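Long-range contacts in ferric iron-binding protein HitA (Pseudomonas aeruginosa PAO1, PDB 6IWF), which binds ferric iron as a solute-binding protein of the periplasmic-binding type and probably hands the metal on for uptake into the cell: residues A[17-22]-A[254-259]; A[142-147]-A[296-301]; A[161-166]-A[300-305]; A[249-254]-A[265-270]. One frame throughout, in Å; residues are numbered along the deposited sequence.

Interaction 1: residues A[17-22]-A[254-259]; sequences IAIAKA and QKAILS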
loop_
_atom_site.group_PDB
_atom_site.type_symbol
_atom_site.label_atom_id
_atom_site.label_comp_id
_atom_site.label_asym_id
_atom_site.label_seq_id
_atom_site.Cartn_x
_atom_site.Cartn_y
_atom_site.Cartn_z
ATOM N N ILE A 17 -3.001 -7.484 -13.947
ATOM C CA ILE A 17 -3.140 -8.444 -15.038
ATOM C C ILE A 17 -3.708 -9.759 -14.520
ATOM O O ILE A 17 -4.604 -10.353 -15.140
ATOM C CB ILE A 17 -1.784 -8.640 -15.738
ATOM C CG1 ILE A 17 -1.441 -7.400 -16.567
ATOM C CG2 ILE A 17 -1.815 -9.878 -16.622
ATOM C CD1 ILE A 17 0.045 -7.234 -16.827
ATOM N N ALA A 18 -3.207 -10.231 -13.374
ATOM C CA ALA A 18 -3.620 -11.533 -12.861
ATOM C C ALA A 18 -5.102 -11.550 -12.505
ATOM O O ALA A 18 -5.828 -12.489 -12.864
ATOM C CB ALA A 18 -2.764 -11.921 -11.650
ATOM N N ILE A 19 -5.573 -10.524 -11.785
ATOM C CA ILE A 19 -6.973 -10.526 -11.385
ATOM C C ILE A 19 -7.868 -10.275 -12.596
ATOM O O ILE A 19 -8.961 -10.842 -12.689
ATOM C CB ILE A 19 -7.217 -9.508 -10.241
ATOM C CG1 ILE A 19 -8.640 -9.630 -9.698
ATOM C CG2 ILE A 19 -6.928 -8.073 -10.682
ATOM C CD1 ILE A 19 -8.953 -10.991 -9.117
ATOM N N ALA A 20 -7.417 -9.453 -13.553
ATOM C CA ALA A 20 -8.204 -9.242 -14.765
ATOM C C ALA A 20 -8.339 -10.537 -15.550
ATOM O O ALA A 20 -9.411 -10.835 -16.090
ATOM C CB ALA A 20 -7.570 -8.156 -15.644
ATOM N N LYS A 21 -7.264 -11.325 -15.606
ATOM C CA LYS A 21 -7.312 -12.600 -16.317
ATOM C C LYS A 21 -8.263 -13.570 -15.629
ATOM O O LYS A 21 -9.086 -14.219 -16.286
ATOM C CB LYS A 21 -5.907 -13.202 -16.409
ATOM C CG LYS A 21 -5.822 -14.474 -17.265
ATOM C CD LYS A 21 -6.601 -14.324 -18.571
ATOM C CE LYS A 21 -5.993 -15.165 -19.693
ATOM N NZ LYS A 21 -6.994 -15.513 -20.750
ATOM N N ALA A 22 -8.171 -13.672 -14.299
ATOM C CA ALA A 22 -9.034 -14.592 -13.565
ATOM C C ALA A 22 -10.509 -14.241 -13.742
ATOM O O ALA A 22 -11.342 -15.130 -13.945
ATOM C CB ALA A 22 -8.658 -14.607 -12.082
ATOM N N GLN A 254 -8.782 -13.442 -4.411
ATOM C CA GLN A 254 -7.714 -13.181 -3.447
ATOM C C GLN A 254 -6.483 -14.027 -3.752
ATOM O O GLN A 254 -5.346 -13.547 -3.659
ATOM C CB GLN A 254 -8.212 -13.443 -2.032
ATOM C CG GLN A 254 -9.306 -12.485 -1.583
ATOM C CD GLN A 254 -8.740 -11.231 -0.957
ATOM O OE1 GLN A 254 -8.391 -11.224 0.221
ATOM N NE2 GLN A 254 -8.656 -10.155 -1.737
ATOM N N LYS A 255 -6.683 -15.290 -4.137
ATOM C CA LYS A 255 -5.527 -16.129 -4.434
ATOM C C LYS A 255 -4.784 -15.629 -5.667
ATOM O O LYS A 255 -3.550 -15.595 -5.677
ATOM C CB LYS A 255 -5.962 -17.586 -4.599
ATOM C CG LYS A 255 -6.417 -18.213 -3.296
ATOM C CD LYS A 255 -6.282 -19.729 -3.294
ATOM C CE LYS A 255 -6.088 -20.248 -1.876
ATOM N NZ LYS A 255 -4.768 -19.827 -1.318
ATOM N N ALA A 256 -5.516 -15.198 -6.702
ATOM C CA ALA A 256 -4.867 -14.630 -7.880
ATOM C C ALA A 256 -4.052 -13.397 -7.515
ATOM O O ALA A 256 -2.914 -13.227 -7.973
ATOM C CB ALA A 256 -5.916 -14.278 -8.937
ATOM N N ILE A 257 -4.623 -12.520 -6.686
ATOM C CA ILE A 257 -3.919 -11.307 -6.282
ATOM C C ILE A 257 -2.686 -11.657 -5.456
ATOM O O ILE A 257 -1.589 -11.141 -5.703
ATOM C CB ILE A 257 -4.878 -10.375 -5.520
ATOM C CG1 ILE A 257 -5.917 -9.785 -6.490
ATOM C CG2 ILE A 257 -4.121 -9.272 -4.806
ATOM C CD1 ILE A 257 -7.109 -9.160 -5.794
ATOM N N LEU A 258 -2.846 -12.556 -4.480
ATOM C CA LEU A 258 -1.743 -12.915 -3.595
ATOM C C LEU A 258 -0.646 -13.691 -4.316
ATOM O O LEU A 258 0.495 -13.709 -3.842
ATOM C CB LEU A 258 -2.277 -13.708 -2.404
ATOM C CG LEU A 258 -3.160 -12.817 -1.515
ATOM C CD1 LEU A 258 -3.746 -13.601 -0.342
ATOM C CD2 LEU A 258 -2.367 -11.608 -1.037
ATOM N N SER A 259 -0.948 -14.289 -5.473
ATOM C CA SER A 259 0.088 -14.961 -6.248
ATOM C C SER A 259 1.117 -13.983 -6.808
ATOM O O SER A 259 2.220 -14.407 -7.175
ATOM C CB SER A 259 -0.551 -15.771 -7.385
ATOM O OG SER A 259 -1.143 -14.916 -8.363
#
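A256 turns its methyl group toward helix 13-27 and meets A22 there, CB of A256 lying 4.2 Å from CB of A22. The end of I19 adds a looser touch to the same methyl, with I19 CD1 4.5 Å from A256 CB. The O of A256 also touches that helix, 3.9 Å from CB of A18, a plain van der Waals contact. Small residues at A18, A22 and A256 let the two helix segments come to 8.4 Å between axes, nearly antiparallel at 151°, and the CA atoms of I19 and A256 stand 5.8 Å apart. Both helices belong to the periplasmic-binding-protein fold: the one formed by 13-27 follows the first strand of the sheet, and the one formed by 251-258 comes late in the chain. Next along, I257 reaches across with its CG1 branch, set anti to its own carbonyl carbon (chi1 -70°), and this CG1 sits 4.0 Å from CB of I19. The branch also approaches I19 CD1, the two side chains lying at a slant to each other. I257 also packs on I99 and T100 of strand 97-108, whereas I19 and A22 pack against F247 of helix 238-248. I257 is a neighbour of the iron site only at a distance, its side chain being about 9 Å from that of H12, an iron-binding residue of the protein.

Interaction 2: residues A[142-147]-A[296-301]; sequences AFLEQV and SEALSL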
loop_
_atom_site.group_PDB
_atom_site.type_symbol
_atom_site.label_atom_id
_atom_site.label_comp_id
_atom_site.label_asym_id
_atom_site.label_seq_id
_atom_site.Cartn_x
_atom_site.Cartn_y
_atom_site.Cartn_z
ATOM N N ALA A 142 3.496 5.155 -0.140
ATOM C CA ALA A 142 3.679 4.413 1.100
ATOM C C ALA A 142 4.395 5.254 2.146
ATOM O O ALA A 142 4.028 5.224 3.322
ATOM C CB ALA A 142 4.463 3.127 0.848
ATOM N N PHE A 143 5.459 5.963 1.751
ATOM C CA PHE A 143 6.127 6.818 2.724
ATOM C C PHE A 143 5.227 7.978 3.150
ATOM O O PHE A 143 5.286 8.411 4.305
ATOM C CB PHE A 143 7.456 7.337 2.173
ATOM C CG PHE A 143 8.252 8.095 3.186
ATOM C CD1 PHE A 143 8.941 7.415 4.180
ATOM C CD2 PHE A 143 8.255 9.491 3.192
ATOM C CE1 PHE A 143 9.666 8.114 5.150
ATOM C CE2 PHE A 143 8.966 10.188 4.154
ATOM C CZ PHE A 143 9.666 9.496 5.141
ATOM N N LEU A 144 4.398 8.497 2.242
ATOM C CA LEU A 144 3.436 9.523 2.633
ATOM C C LEU A 144 2.556 9.036 3.774
ATOM O O LEU A 144 2.316 9.765 4.743
ATOM C CB LEU A 144 2.583 9.923 1.433
ATOM C CG LEU A 144 1.485 10.942 1.744
ATOM C CD1 LEU A 144 2.097 12.266 2.129
ATOM C CD2 LEU A 144 0.584 11.083 0.523
ATOM N N GLU A 145 2.063 7.800 3.672
ATOM C CA GLU A 145 1.249 7.254 4.754
ATOM C C GLU A 145 2.067 7.097 6.032
ATOM O O GLU A 145 1.549 7.322 7.134
ATOM C CB GLU A 145 0.636 5.918 4.340
ATOM C CG GLU A 145 -0.743 6.105 3.737
ATOM C CD GLU A 145 -1.200 4.919 2.936
ATOM O OE1 GLU A 145 -2.164 4.231 3.354
ATOM O OE2 GLU A 145 -0.585 4.669 1.882
ATOM N N GLN A 146 3.352 6.739 5.901
ATOM C CA GLN A 146 4.224 6.669 7.073
ATOM C C GLN A 146 4.290 8.017 7.777
ATOM O O GLN A 146 4.227 8.095 9.007
ATOM C CB GLN A 146 5.631 6.221 6.668
ATOM C CG GLN A 146 6.607 6.128 7.867
ATOM C CD GLN A 146 6.190 5.030 8.856
ATOM O OE1 GLN A 146 6.637 3.883 8.743
ATOM N NE2 GLN A 146 5.337 5.376 9.826
ATOM N N VAL A 147 4.441 9.094 7.011
ATOM C CA VAL A 147 4.508 10.415 7.629
ATOM C C VAL A 147 3.192 10.753 8.316
ATOM O O VAL A 147 3.176 11.283 9.437
ATOM C CB VAL A 147 4.886 11.470 6.572
ATOM C CG1 VAL A 147 4.879 12.876 7.192
ATOM C CG2 VAL A 147 6.245 11.145 5.998
ATOM N N SER A 296 -3.294 14.647 3.994
ATOM C CA SER A 296 -3.040 16.001 3.496
ATOM C C SER A 296 -1.991 16.733 4.329
ATOM O O SER A 296 -1.130 17.436 3.779
ATOM C CB SER A 296 -4.345 16.795 3.470
ATOM O OG SER A 296 -5.226 16.244 2.509
ATOM N N GLU A 297 -2.052 16.595 5.655
ATOM C CA GLU A 297 -1.059 17.248 6.503
ATOM C C GLU A 297 0.326 16.661 6.255
ATOM O O GLU A 297 1.328 17.387 6.237
ATOM C CB GLU A 297 -1.466 17.104 7.972
ATOM C CG GLU A 297 -0.841 18.105 8.933
ATOM C CD GLU A 297 -1.452 18.014 10.332
ATOM O OE1 GLU A 297 -0.846 18.540 11.289
ATOM O OE2 GLU A 297 -2.541 17.413 10.477
ATOM N N ALA A 298 0.396 15.343 6.062
ATOM C CA ALA A 298 1.669 14.704 5.736
ATOM C C ALA A 298 2.249 15.252 4.435
ATOM O O ALA A 298 3.455 15.507 4.344
ATOM C CB ALA A 298 1.489 13.186 5.642
ATOM N N LEU A 299 1.405 15.444 3.414
ATOM C CA LEU A 299 1.917 15.949 2.147
ATOM C C LEU A 299 2.484 17.348 2.316
ATOM O O LEU A 299 3.565 17.657 1.799
ATOM C CB LEU A 299 0.811 15.934 1.089
ATOM C CG LEU A 299 1.273 16.142 -0.355
ATOM C CD1 LEU A 299 2.435 15.213 -0.718
ATOM C CD2 LEU A 299 0.085 15.931 -1.295
ATOM N N SER A 300 1.782 18.199 3.066
ATOM C CA SER A 300 2.268 19.557 3.295
ATOM C C SER A 300 3.595 19.553 4.036
ATOM O O SER A 300 4.480 20.370 3.750
ATOM C CB SER A 300 1.239 20.365 4.084
ATOM O OG SER A 300 0.123 20.651 3.282
ATOM N N LEU A 301 3.754 18.632 4.994
ATOM C CA LEU A 301 4.995 18.571 5.753
ATOM C C LEU A 301 6.152 18.118 4.877
ATOM O O LEU A 301 7.254 18.675 4.952
ATOM C CB LEU A 301 4.817 17.634 6.948
ATOM C CG LEU A 301 6.058 17.398 7.793
ATOM C CD1 LEU A 301 6.615 18.727 8.299
ATOM C CD2 LEU A 301 5.727 16.457 8.959
#
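L144 and V147, one helical turn apart, close on the methyl of A298 together. CD1 of L144 lies 3.7 Å from CB of A298, and CG1 of V147 reaches the same CB, also at 3.7 Å. The carbonyl of L144 adds a third contact, its O standing 3.6 Å from A298 CB, so three groups of helix 141-154 meet this one methyl. L144 then carries on to the next residue: its CD1 touches the backbone N of L299 at 3.5 Å and the CB of L299 at 4.0 Å. The first torsion of L144, with CG opposite the backbone N (chi1 177°), directs its CG toward the other helix although its CB starts out alongside, and the second turns CD1 onto that helix. V147 CG1 also meets CD2 of L301 at 4.1 Å, a lighter touch. The helix segments cross steeply, at 103° and 8.5 Å between axes, and the small A298 sits where they come close, 5.5 Å from V147 measured between CA atoms. In this way the C-terminal helix 296-305 of the solute-binding fold is laid across helix 141-154. Farther out, E302 of that C-terminal helix packs on L144 and V147 and also on F143, whose ring meets F136. L301 turns to helix 156-169, touching E160 and L163, while L144 also rests on A295, just ahead of the C-terminal helix.

Interaction 3: residues A[161-166]-A[300-305]; sequences DWLTGL and SLERDV
L163 lays its CD2 methyl against the flank of helix 296-305. Its CG lies opposite the backbone N (chi1 -159°), and the second torsion of 58° then brings CD2 to 3.9 Å from CG of L301. The two leucine side chains run past one another, pointing opposite ways. The same methyl rests on the backbone of the next residue, 4.0 Å from CA of E302, and touches E302 CG at 4.2 Å. E302 runs on extended beyond CG, and only the aliphatic root of its chain takes part; the carboxylate end leads away from L163 toward helix 141-154. One turn later V305 extends the patch toward the end of the chain. Its CG1 stands opposite the backbone N (chi1 176°) and lies 3.8 Å from the carbonyl O of L163, while CG2 approaches L163 CD2 at 4.3 Å. CG1 also comes to 4.3 Å from CA of T164; the hydroxyl of T164 is bonded to the carbonyl of E160 in its own helix. The segments are 10.2 Å apart between axes, a spacing filled by L163, L301 and V305. With no hydrogen bond between the two segments, the C-terminal helix is held against helix 156-169 here by apolar packing, and a polar tie is added just beyond, where K167 bonds to the carbonyl of V305.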
loop_
_atom_site.group_PDB
_atom_site.type_symbol
_atom_site.label_atom_id
_atom_site.label_comp_id
_atom_site.label_asym_id
_atom_site.label_seq_id
_atom_site.Cartn_x
_atom_site.Cartn_y
_atom_site.Cartn_z
ATOM N N ASP A 161 10.264 17.459 13.347
ATOM C CA ASP A 161 11.641 17.241 13.795
ATOM C C ASP A 161 12.191 15.940 13.232
ATOM O O ASP A 161 13.350 15.875 12.786
ATOM C CB ASP A 161 11.705 17.215 15.324
ATOM C CG ASP A 161 11.519 18.586 15.953
ATOM O OD1 ASP A 161 11.638 19.605 15.235
ATOM O OD2 ASP A 161 11.264 18.633 17.175
ATOM N N TRP A 162 11.368 14.887 13.250
ATOM C CA TRP A 162 11.791 13.592 12.728
ATOM C C TRP A 162 12.075 13.671 11.231
ATOM O O TRP A 162 13.130 13.227 10.762
ATOM C CB TRP A 162 10.716 12.549 13.050
ATOM C CG TRP A 162 10.904 11.217 12.392
ATOM C CD1 TRP A 162 11.762 10.216 12.771
ATOM C CD2 TRP A 162 10.203 10.737 11.244
ATOM N NE1 TRP A 162 11.636 9.140 11.912
ATOM C CE2 TRP A 162 10.682 9.439 10.969
ATOM C CE3 TRP A 162 9.212 11.283 10.422
ATOM C CZ2 TRP A 162 10.212 8.679 9.894
ATOM C CZ3 TRP A 162 8.738 10.520 9.356
ATOM C CH2 TRP A 162 9.244 9.236 9.103
ATOM N N LEU A 163 11.166 14.292 10.470
ATOM C CA LEU A 163 11.356 14.354 9.027
ATOM C C LEU A 163 12.518 15.267 8.667
ATOM O O LEU A 163 13.203 15.026 7.670
ATOM C CB LEU A 163 10.069 14.808 8.343
ATOM C CG LEU A 163 9.966 14.450 6.862
ATOM C CD1 LEU A 163 10.090 12.933 6.640
ATOM C CD2 LEU A 163 8.666 15.000 6.251
ATOM N N THR A 164 12.772 16.290 9.483
ATOM C CA THR A 164 13.972 17.108 9.296
ATOM C C THR A 164 15.230 16.263 9.437
ATOM O O THR A 164 16.149 16.358 8.618
ATOM C CB THR A 164 13.985 18.254 10.301
ATOM O OG1 THR A 164 12.893 19.131 10.023
ATOM C CG2 THR A 164 15.294 19.041 10.214
ATOM N N GLY A 165 15.272 15.406 10.462
ATOM C CA GLY A 165 16.394 14.492 10.596
ATOM C C GLY A 165 16.531 13.553 9.410
ATOM O O GLY A 165 17.639 13.293 8.943
ATOM N N LEU A 166 15.408 13.025 8.905
ATOM C CA LEU A 166 15.504 12.165 7.725
ATOM C C LEU A 166 16.043 12.927 6.515
ATOM O O LEU A 166 16.832 12.383 5.739
ATOM C CB LEU A 166 14.150 11.532 7.414
ATOM C CG LEU A 166 14.027 10.085 7.890
ATOM C CD1 LEU A 166 14.123 9.986 9.406
ATOM C CD2 LEU A 166 12.700 9.500 7.388
ATOM N N SER A 300 1.782 18.199 3.066
ATOM C CA SER A 300 2.268 19.557 3.295
ATOM C C SER A 300 3.595 19.553 4.036
ATOM O O SER A 300 4.480 20.370 3.750
ATOM C CB SER A 300 1.239 20.365 4.084
ATOM O OG SER A 300 0.123 20.651 3.282
ATOM N N LEU A 301 3.754 18.632 4.994
ATOM C CA LEU A 301 4.995 18.571 5.753
ATOM C C LEU A 301 6.152 18.118 4.877
ATOM O O LEU A 301 7.254 18.675 4.952
ATOM C CB LEU A 301 4.817 17.634 6.948
ATOM C CG LEU A 301 6.058 17.398 7.793
ATOM C CD1 LEU A 301 6.615 18.727 8.299
ATOM C CD2 LEU A 301 5.727 16.457 8.959
ATOM N N GLU A 302 5.924 17.104 4.043
ATOM C CA GLU A 302 6.938 16.682 3.084
ATOM C C GLU A 302 7.368 17.837 2.193
ATOM O O GLU A 302 8.561 18.017 1.921
ATOM C CB GLU A 302 6.399 15.552 2.218
ATOM C CG GLU A 302 6.310 14.201 2.897
ATOM C CD GLU A 302 5.858 13.114 1.923
ATOM O OE1 GLU A 302 6.043 11.919 2.225
ATOM O OE2 GLU A 302 5.308 13.456 0.847
ATOM N N ARG A 303 6.403 18.626 1.722
ATOM C CA ARG A 303 6.738 19.772 0.884
ATOM C C ARG A 303 7.549 20.798 1.655
ATOM O O ARG A 303 8.533 21.343 1.133
ATOM C CB ARG A 303 5.465 20.401 0.334
ATOM C CG ARG A 303 4.881 19.626 -0.811
ATOM C CD ARG A 303 5.484 20.057 -2.158
ATOM N NE ARG A 303 5.155 19.083 -3.198
ATOM C CZ ARG A 303 3.920 18.818 -3.624
ATOM N NH1 ARG A 303 3.727 17.907 -4.568
ATOM N NH2 ARG A 303 2.874 19.466 -3.120
ATOM N N ASP A 304 7.167 21.063 2.905
ATOM C CA ASP A 304 7.866 22.075 3.691
ATOM C C ASP A 304 9.314 21.673 3.947
ATOM O O ASP A 304 10.216 22.522 3.911
ATOM C CB ASP A 304 7.133 22.325 5.007
ATOM C CG ASP A 304 5.752 22.941 4.807
ATOM O OD1 ASP A 304 5.412 23.318 3.664
ATOM O OD2 ASP A 304 5.000 23.047 5.803
ATOM N N VAL A 305 9.561 20.378 4.190
ATOM C CA VAL A 305 10.922 19.889 4.434
ATOM C C VAL A 305 11.715 19.682 3.150
ATOM O O VAL A 305 12.937 19.479 3.204
ATOM C CB VAL A 305 10.803 18.608 5.290
ATOM C CG1 VAL A 305 12.161 17.935 5.530
ATOM C CG2 VAL A 305 10.175 18.963 6.621
#

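Interaction 4: residues A[249-254]-A[265-270]; sequences LSEEGQ and PMRKGM
The guanidinium of R267 has the backbone N of E251 over one face, 3.6 Å above its plane and toward the rim, and the carbonyl O of L249 at its edge. The edge contact is a hydrogen bond: NH1 of R267 gives to L249 O at 2.9 Å, in the carbonyl plane and on a lone pair, with the acceptor tilted slightly from the guanidinium plane. An extended chain, with CG opposite the backbone N (chi1 178°), lays the arginine along the start of helix 251-258, its CD 3.1 Å from the same O. The amide of Q254 stands 55° from the guanidinium plane. R267 N donates to its OE1 at 3.1 Å along a nearly straight N-H line (168°), though from above the carbonyl plane, and M266 N adds a weak bond to this oxygen. The NE2 end of the amide is bonded to the carbonyls of M248 and I99, so the buried group is gripped at both ends. S250 is the N-cap of the helix, its OG accepting from G253 N at 3.0 Å and also hydrogen-bonded to the carbonyl of F247, and the loop after strand 264-265 folds back over this beginning through a type II beta turn from R267 to M270. At the end of the turn M270 comes back to the helix: SD lies 3.6 Å from CB of Q254, and CE comes to 4.0 Å from CG of E251. Beside the amide, L249 CD2 packs on CB of M266, and the leucine side chain also touches I97 and I99 of strand 97-108.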
loop_
_atom_site.group_PDB
_atom_site.type_symbol
_atom_site.label_atom_id
_atom_site.label_comp_id
_atom_site.label_asym_id
_atom_site.label_seq_id
_atom_site.Cartn_x
_atom_site.Cartn_y
_atom_site.Cartn_z
ATOM N N LEU A 249 -12.543 -10.156 -3.923
ATOM C CA LEU A 249 -12.601 -10.625 -2.546
ATOM C C LEU A 249 -13.148 -12.044 -2.441
ATOM O O LEU A 249 -13.393 -12.520 -1.327
ATOM C CB LEU A 249 -13.447 -9.684 -1.699
ATOM C CG LEU A 249 -12.690 -8.396 -1.405
ATOM C CD1 LEU A 249 -13.679 -7.303 -1.063
ATOM C CD2 LEU A 249 -11.693 -8.627 -0.270
ATOM N N SER A 250 -13.368 -12.711 -3.566
ATOM C CA SER A 250 -13.629 -14.144 -3.514
ATOM C C SER A 250 -12.345 -14.902 -3.177
ATOM O O SER A 250 -11.233 -14.381 -3.296
ATOM C CB SER A 250 -14.196 -14.644 -4.844
ATOM O OG SER A 250 -13.227 -14.597 -5.877
ATOM N N GLU A 251 -12.506 -16.158 -2.751
ATOM C CA GLU A 251 -11.332 -16.992 -2.509
ATOM C C GLU A 251 -10.447 -17.077 -3.750
ATOM O O GLU A 251 -9.219 -16.970 -3.657
ATOM C CB GLU A 251 -11.760 -18.389 -2.051
ATOM C CG GLU A 251 -10.857 -18.982 -0.984
ATOM C CD GLU A 251 -10.874 -20.500 -0.977
ATOM O OE1 GLU A 251 -9.782 -21.107 -1.044
ATOM O OE2 GLU A 251 -11.980 -21.085 -0.900
ATOM N N GLU A 252 -11.053 -17.255 -4.925
ATOM C CA GLU A 252 -10.271 -17.361 -6.150
ATOM C C GLU A 252 -9.585 -16.041 -6.497
ATOM O O GLU A 252 -8.426 -16.032 -6.929
ATOM C CB GLU A 252 -11.175 -17.818 -7.294
ATOM C CG GLU A 252 -10.494 -17.890 -8.639
ATOM C CD GLU A 252 -11.464 -18.233 -9.763
ATOM O OE1 GLU A 252 -12.641 -18.531 -9.464
ATOM O OE2 GLU A 252 -11.048 -18.195 -10.938
ATOM N N GLY A 253 -10.288 -14.919 -6.335
ATOM C CA GLY A 253 -9.687 -13.632 -6.658
ATOM C C GLY A 253 -8.556 -13.271 -5.711
ATOM O O GLY A 253 -7.479 -12.852 -6.140
ATOM N N GLN A 254 -8.782 -13.442 -4.411
ATOM C CA GLN A 254 -7.714 -13.181 -3.447
ATOM C C GLN A 254 -6.483 -14.027 -3.752
ATOM O O GLN A 254 -5.346 -13.547 -3.659
ATOM C CB GLN A 254 -8.212 -13.443 -2.032
ATOM C CG GLN A 254 -9.306 -12.485 -1.583
ATOM C CD GLN A 254 -8.740 -11.231 -0.957
ATOM O OE1 GLN A 254 -8.391 -11.224 0.221
ATOM N NE2 GLN A 254 -8.656 -10.155 -1.737
ATOM N N PRO A 265 -4.433 -11.018 2.945
ATOM C CA PRO A 265 -5.769 -10.910 2.346
ATOM C C PRO A 265 -6.752 -10.198 3.266
ATOM O O PRO A 265 -6.693 -10.316 4.495
ATOM C CB PRO A 265 -6.179 -12.373 2.126
ATOM C CG PRO A 265 -5.382 -13.138 3.133
ATOM C CD PRO A 265 -4.067 -12.405 3.272
ATOM N N MET A 266 -7.682 -9.455 2.654
ATOM C CA MET A 266 -8.698 -8.762 3.431
ATOM C C MET A 266 -10.003 -9.539 3.534
ATOM O O MET A 266 -10.825 -9.206 4.389
ATOM C CB MET A 266 -8.972 -7.368 2.855
ATOM C CG MET A 266 -7.776 -6.399 2.998
ATOM S SD MET A 266 -7.559 -5.730 4.660
ATOM C CE MET A 266 -6.628 -7.000 5.522
ATOM N N ARG A 267 -10.179 -10.573 2.715
ATOM C CA ARG A 267 -11.324 -11.468 2.830
ATOM C C ARG A 267 -11.292 -12.158 4.183
ATOM O O ARG A 267 -10.293 -12.799 4.536
ATOM C CB ARG A 267 -11.289 -12.498 1.703
ATOM C CG ARG A 267 -12.417 -13.519 1.758
ATOM C CD ARG A 267 -12.212 -14.605 0.717
ATOM N NE ARG A 267 -13.174 -15.695 0.887
ATOM C CZ ARG A 267 -14.455 -15.637 0.526
ATOM N NH1 ARG A 267 -14.946 -14.541 -0.035
ATOM N NH2 ARG A 267 -15.252 -16.683 0.723
ATOM N N LYS A 268 -12.371 -11.992 4.949
ATOM C CA LYS A 268 -12.451 -12.585 6.277
ATOM C C LYS A 268 -12.272 -14.092 6.198
ATOM O O LYS A 268 -12.793 -14.746 5.291
ATOM C CB LYS A 268 -13.795 -12.254 6.918
ATOM C CG LYS A 268 -13.896 -10.832 7.420
ATOM C CD LYS A 268 -15.054 -10.668 8.381
ATOM C CE LYS A 268 -16.296 -10.190 7.669
ATOM N NZ LYS A 268 -17.049 -9.201 8.493
ATOM N N GLY A 269 -11.513 -14.639 7.150
ATOM C CA GLY A 269 -11.294 -16.068 7.243
ATOM C C GLY A 269 -10.216 -16.609 6.337
ATOM O O GLY A 269 -9.971 -17.821 6.342
ATOM N N MET A 270 -9.567 -15.756 5.557
ATOM C CA MET A 270 -8.490 -16.166 4.677
ATOM C C MET A 270 -7.143 -15.894 5.338
ATOM O O MET A 270 -6.936 -14.843 5.955
ATOM C CB MET A 270 -8.594 -15.427 3.346
ATOM C CG MET A 270 -7.676 -15.960 2.295
ATOM S SD MET A 270 -8.440 -15.761 0.697
ATOM C CE MET A 270 -7.515 -16.964 -0.248
#

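How the interactions relate
From the N terminus, helix 13-27 waits until helix 251-258 for its partner, so interaction 1 closes a loop of 231 residues. Helices 141-154 and 156-169, consecutive in the chain, both meet the final helix 296-305; interactions 2 and 3 thus both finish on that helix, share S300 and L301, and touch through F143, L163, L166 and E302. Both loops cross that of interaction 1. Interaction 4 is a short closure joining the start of helix 251-258 to the loop after strand 264-265, within the spans of interactions 2 and 3 but crossing interaction 1, with which it shares Q254. Interactions 1 and 4 lie on one side of the chain's centre, and 2 and 3 on the opposite side.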